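Local structure of CaaX farnesyltransferase beta subunit Ram1 (Aspergillus fumigatus, 4L9P) at residues B[346-358]-B[399-411]. The protein probably serves as the peptide-binding, zinc-containing subunit of the farnesyltransferase that transfers a farnesyl group from farnesyl diphosphate to the cysteine of C-terminal CaaX sequences. Residues are numbered along the deposited sequence; the frame is centred on the assembly and turned at random.
Sequences SARQYAPEGGFSG and NLYSREGLTRYIL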
loop_
_atom_site.group_PDB
_atom_site.type_symbol
_atom_site.label_atom_id
_atom_site.label_comp_id
_atom_site.label_asym_id
_atom_site.label_seq_id
_atom_site.Cartn_x
_atom_site.Cartn_y
_atom_site.Cartn_z
ATOM N N SER B 346 12.193 -5.829 -5.899
ATOM C CA SER B 346 12.584 -6.068 -7.283
ATOM C C SER B 346 11.624 -7.033 -7.985
ATOM O O SER B 346 11.233 -6.806 -9.163
ATOM C CB SER B 346 14.022 -6.603 -7.228
ATOM O OG SER B 346 14.417 -7.116 -8.509
ATOM N N ALA B 347 11.176 -8.061 -7.255
ATOM C CA ALA B 347 10.302 -9.064 -7.852
ATOM C C ALA B 347 8.878 -8.548 -8.137
ATOM O O ALA B 347 8.087 -9.273 -8.734
ATOM C CB ALA B 347 10.185 -10.288 -6.879
ATOM N N ARG B 348 8.553 -7.337 -7.705
ATOM C CA ARG B 348 7.234 -6.800 -8.071
ATOM C C ARG B 348 7.082 -6.541 -9.562
ATOM O O ARG B 348 5.953 -6.476 -10.069
ATOM C CB ARG B 348 6.973 -5.445 -7.351
ATOM C CG ARG B 348 7.125 -5.492 -5.798
ATOM C CD ARG B 348 5.814 -5.926 -5.022
ATOM N NE ARG B 348 5.161 -7.069 -5.655
ATOM C CZ ARG B 348 5.610 -8.319 -5.604
ATOM N NH1 ARG B 348 4.970 -9.283 -6.291
ATOM N NH2 ARG B 348 6.715 -8.590 -4.898
ATOM N N GLN B 349 8.206 -6.369 -10.281
ATOM C CA GLN B 349 8.097 -5.954 -11.682
ATOM C C GLN B 349 8.107 -7.195 -12.583
ATOM O O GLN B 349 8.941 -8.103 -12.372
ATOM C CB GLN B 349 9.327 -5.074 -12.012
ATOM C CG GLN B 349 9.114 -4.301 -13.306
ATOM C CD GLN B 349 10.140 -3.236 -13.516
ATOM O OE1 GLN B 349 11.236 -3.282 -12.913
ATOM N NE2 GLN B 349 9.815 -2.287 -14.394
ATOM N N TYR B 350 7.213 -7.199 -13.574
ATOM C CA TYR B 350 7.083 -8.357 -14.513
ATOM C C TYR B 350 7.493 -7.954 -15.936
ATOM O O TYR B 350 7.392 -6.788 -16.301
ATOM C CB TYR B 350 5.601 -8.796 -14.587
ATOM C CG TYR B 350 5.004 -9.317 -13.282
ATOM C CD1 TYR B 350 5.761 -9.556 -12.134
ATOM C CD2 TYR B 350 3.674 -9.623 -13.296
ATOM C CE1 TYR B 350 5.119 -10.077 -10.952
ATOM C CE2 TYR B 350 3.033 -10.120 -12.125
ATOM C CZ TYR B 350 3.772 -10.307 -10.998
ATOM O OH TYR B 350 3.202 -10.805 -9.825
ATOM N N ALA B 351 7.879 -8.948 -16.712
ATOM C CA ALA B 351 8.008 -8.777 -18.191
ATOM C C ALA B 351 7.139 -9.854 -18.784
ATOM O O ALA B 351 7.080 -10.941 -18.231
ATOM C CB ALA B 351 9.464 -8.949 -18.643
ATOM N N PRO B 352 6.429 -9.577 -19.897
ATOM C CA PRO B 352 6.637 -8.392 -20.740
ATOM C C PRO B 352 5.864 -7.150 -20.299
ATOM O O PRO B 352 6.087 -6.073 -20.858
ATOM C CB PRO B 352 6.097 -8.865 -22.150
ATOM C CG PRO B 352 5.009 -9.862 -21.726
ATOM C CD PRO B 352 5.615 -10.617 -20.550
ATOM N N GLU B 353 4.919 -7.244 -19.334
ATOM C CA GLU B 353 4.093 -6.068 -19.049
ATOM C C GLU B 353 4.903 -4.834 -18.690
ATOM O O GLU B 353 4.543 -3.731 -19.126
ATOM C CB GLU B 353 3.159 -6.359 -17.826
ATOM C CG GLU B 353 2.232 -7.555 -18.002
ATOM C CD GLU B 353 2.799 -8.819 -17.370
ATOM O OE1 GLU B 353 3.871 -9.301 -17.793
ATOM O OE2 GLU B 353 2.146 -9.348 -16.445
ATOM N N GLY B 354 5.951 -4.989 -17.875
ATOM C CA GLY B 354 6.824 -3.898 -17.462
ATOM C C GLY B 354 6.376 -3.207 -16.189
ATOM O O GLY B 354 7.210 -2.518 -15.602
ATOM N N GLY B 355 5.093 -3.305 -15.813
ATOM C CA GLY B 355 4.637 -2.679 -14.578
ATOM C C GLY B 355 4.857 -3.517 -13.332
ATOM O O GLY B 355 5.545 -4.555 -13.349
ATOM N N PHE B 356 4.312 -2.983 -12.240
ATOM C CA PHE B 356 4.492 -3.643 -10.940
ATOM C C PHE B 356 3.195 -4.242 -10.484
ATOM O O PHE B 356 2.102 -3.665 -10.594
ATOM C CB PHE B 356 4.887 -2.622 -9.843
ATOM C CG PHE B 356 6.136 -1.826 -10.155
ATOM C CD1 PHE B 356 7.360 -2.452 -10.369
ATOM C CD2 PHE B 356 6.072 -0.457 -10.139
ATOM C CE1 PHE B 356 8.519 -1.692 -10.601
ATOM C CE2 PHE B 356 7.243 0.314 -10.304
ATOM C CZ PHE B 356 8.456 -0.291 -10.552
ATOM N N SER B 357 3.308 -5.410 -9.864
ATOM C CA SER B 357 2.221 -6.025 -9.069
ATOM C C SER B 357 2.365 -5.611 -7.596
ATOM O O SER B 357 3.398 -5.136 -7.143
ATOM C CB SER B 357 2.380 -7.576 -9.104
ATOM O OG SER B 357 3.607 -7.994 -8.513
ATOM N N GLY B 358 1.270 -5.798 -6.858
ATOM C CA GLY B 358 1.313 -5.427 -5.422
ATOM C C GLY B 358 1.778 -6.503 -4.491
ATOM O O GLY B 358 2.231 -6.239 -3.402
ATOM N N ASN B 399 19.333 3.025 -10.170
ATOM C CA ASN B 399 17.980 2.488 -10.148
ATOM C C ASN B 399 18.054 1.005 -10.203
ATOM O O ASN B 399 18.695 0.457 -11.106
ATOM C CB ASN B 399 17.207 3.029 -11.332
ATOM C CG ASN B 399 17.093 4.496 -11.253
ATOM O OD1 ASN B 399 16.591 5.004 -10.217
ATOM N ND2 ASN B 399 17.618 5.223 -12.280
ATOM N N LEU B 400 17.442 0.345 -9.231
ATOM C CA LEU B 400 17.523 -1.095 -9.096
ATOM C C LEU B 400 16.351 -1.864 -9.730
ATOM O O LEU B 400 16.215 -3.037 -9.492
ATOM C CB LEU B 400 17.722 -1.469 -7.604
ATOM C CG LEU B 400 19.067 -0.938 -7.036
ATOM C CD1 LEU B 400 19.142 -1.354 -5.544
ATOM C CD2 LEU B 400 20.282 -1.436 -7.797
ATOM N N TYR B 401 15.526 -1.178 -10.510
ATOM C CA TYR B 401 14.382 -1.725 -11.222
ATOM C C TYR B 401 14.517 -1.189 -12.666
ATOM O O TYR B 401 15.431 -0.407 -12.968
ATOM C CB TYR B 401 13.034 -1.254 -10.619
ATOM C CG TYR B 401 12.830 0.232 -10.738
ATOM C CD1 TYR B 401 13.461 1.128 -9.909
ATOM C CD2 TYR B 401 11.944 0.721 -11.691
ATOM C CE1 TYR B 401 13.281 2.512 -10.035
ATOM C CE2 TYR B 401 11.714 2.116 -11.815
ATOM C CZ TYR B 401 12.376 3.010 -10.984
ATOM O OH TYR B 401 12.131 4.382 -11.161
ATOM N N SER B 402 13.597 -1.599 -13.544
ATOM C CA SER B 402 13.617 -1.183 -14.947
ATOM C C SER B 402 12.719 0.020 -15.171
ATOM O O SER B 402 11.480 -0.101 -15.263
ATOM C CB SER B 402 13.177 -2.360 -15.856
ATOM O OG SER B 402 13.088 -1.878 -17.202
ATOM N N ARG B 403 13.333 1.191 -15.353
ATOM C CA ARG B 403 12.553 2.375 -15.708
ATOM C C ARG B 403 11.913 2.228 -17.090
ATOM O O ARG B 403 10.779 2.672 -17.308
ATOM C CB ARG B 403 13.436 3.644 -15.652
ATOM C CG ARG B 403 13.848 4.053 -14.223
ATOM C CD ARG B 403 14.624 5.465 -14.249
ATOM N NE ARG B 403 15.804 5.481 -15.049
ATOM C CZ ARG B 403 16.045 6.331 -16.031
ATOM N NH1 ARG B 403 15.208 7.374 -16.336
ATOM N NH2 ARG B 403 17.191 6.203 -16.672
ATOM N N GLU B 404 12.616 1.562 -18.000
ATOM C CA GLU B 404 12.069 1.327 -19.337
ATOM C C GLU B 404 10.766 0.515 -19.198
ATOM O O GLU B 404 9.771 0.859 -19.819
ATOM C CB GLU B 404 13.078 0.514 -20.183
ATOM C CG GLU B 404 12.464 0.067 -21.507
ATOM C CD GLU B 404 13.412 -0.612 -22.480
ATOM O OE1 GLU B 404 14.560 -0.885 -22.084
ATOM O OE2 GLU B 404 13.005 -0.775 -23.658
ATOM N N GLY B 405 10.828 -0.601 -18.459
ATOM C CA GLY B 405 9.625 -1.430 -18.328
ATOM C C GLY B 405 8.432 -0.677 -17.759
ATOM O O GLY B 405 7.308 -0.747 -18.267
ATOM N N LEU B 406 8.679 0.100 -16.709
ATOM C CA LEU B 406 7.568 0.815 -16.089
ATOM C C LEU B 406 6.975 1.842 -17.028
ATOM O O LEU B 406 5.767 2.052 -17.095
ATOM C CB LEU B 406 8.036 1.443 -14.768
ATOM C CG LEU B 406 6.934 2.171 -14.030
ATOM C CD1 LEU B 406 5.802 1.205 -13.664
ATOM C CD2 LEU B 406 7.487 2.921 -12.776
ATOM N N THR B 407 7.891 2.526 -17.745
ATOM C CA THR B 407 7.462 3.556 -18.662
ATOM C C THR B 407 6.641 2.965 -19.828
ATOM O O THR B 407 5.603 3.524 -20.224
ATOM C CB THR B 407 8.675 4.277 -19.232
ATOM O OG1 THR B 407 9.362 4.902 -18.145
ATOM C CG2 THR B 407 8.216 5.399 -20.163
ATOM N N ARG B 408 7.094 1.827 -20.354
ATOM C CA ARG B 408 6.296 1.136 -21.371
ATOM C C ARG B 408 4.929 0.761 -20.832
ATOM O O ARG B 408 3.923 0.919 -21.518
ATOM C CB ARG B 408 6.997 -0.120 -21.893
ATOM C CG ARG B 408 8.287 0.230 -22.669
ATOM C CD ARG B 408 8.880 -1.084 -23.279
ATOM N NE ARG B 408 10.099 -0.738 -24.059
ATOM C CZ ARG B 408 10.084 -0.221 -25.287
ATOM N NH1 ARG B 408 8.935 -0.085 -25.950
ATOM N NH2 ARG B 408 11.257 0.145 -25.830
ATOM N N TYR B 409 4.864 0.174 -19.605
ATOM C CA TYR B 409 3.568 -0.204 -19.135
ATOM C C TYR B 409 2.643 0.987 -18.997
ATOM O O TYR B 409 1.507 0.945 -19.423
ATOM C CB TYR B 409 3.737 -0.874 -17.764
ATOM C CG TYR B 409 2.415 -1.495 -17.259
ATOM C CD1 TYR B 409 1.739 -2.489 -18.017
ATOM C CD2 TYR B 409 1.762 -0.917 -16.140
ATOM C CE1 TYR B 409 0.507 -2.950 -17.627
ATOM C CE2 TYR B 409 0.515 -1.418 -15.697
ATOM C CZ TYR B 409 -0.125 -2.369 -16.489
ATOM O OH TYR B 409 -1.373 -2.824 -16.138
ATOM N N ILE B 410 3.123 2.090 -18.436
ATOM C CA ILE B 410 2.228 3.239 -18.267
ATOM C C ILE B 410 1.814 3.843 -19.602
ATOM O O ILE B 410 0.604 4.020 -19.857
ATOM C CB ILE B 410 2.951 4.312 -17.418
ATOM C CG1 ILE B 410 3.188 3.802 -15.961
ATOM C CG2 ILE B 410 2.129 5.640 -17.405
ATOM C CD1 ILE B 410 4.156 4.663 -15.184
ATOM N N LEU B 411 2.787 4.127 -20.472
ATOM C CA LEU B 411 2.434 4.847 -21.708
ATOM C C LEU B 411 1.805 3.947 -22.759
ATOM O O LEU B 411 0.888 4.426 -23.499
ATOM C CB LEU B 411 3.663 5.569 -22.289
ATOM C CG LEU B 411 4.165 6.703 -21.406
ATOM C CD1 LEU B 411 5.482 7.334 -22.038
ATOM C CD2 LEU B 411 3.085 7.798 -21.214
HETATM O O HOH W 1 14.814 -5.180 -10.260
#
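Q349 bonds both the N-H and the C=O of S402, an instructive case of a side-chain amide bonded to backbone on both its ends. Its OE1 accepts from S402 N at 3.0 Å, on a lone pair, while NE2 donates to S402 O at 2.9 Å, both bonds nearly straight at 169°. The second NE2 hydrogen runs to G354 O; both acceptors of NE2 lie in the amide plane, and three bonds fix the flip of this buried amide. An extended chain, with CG opposite the backbone N (chi1 -165°), carries it across. S402 is itself the N-cap of helix 403-413, its OG accepting from G405 N. This helix and the loop after helix 338-346 both lie in the alpha-alpha toroid domain; the alpha subunit Ram2 borders them, N344 of that chain bonding Y401 O. Further along, G354 and G405 let the backbones close to 3.8 Å between their CA atoms. Y409 CD1 lies 3.3 Å from E353 O, and Y409 CB 3.4 Å from G355 N. The Y409 hydroxyl bonds D423 O; its side chain is about 6 Å from that of zinc ligand D365 at their nearest atoms. F356 CE2 touches L406 CD2 at 3.6 Å, while Y401 CD2 meets the edge of the F356 ring at CZ, 3.8 Å away, the ring planes inclined at 59°.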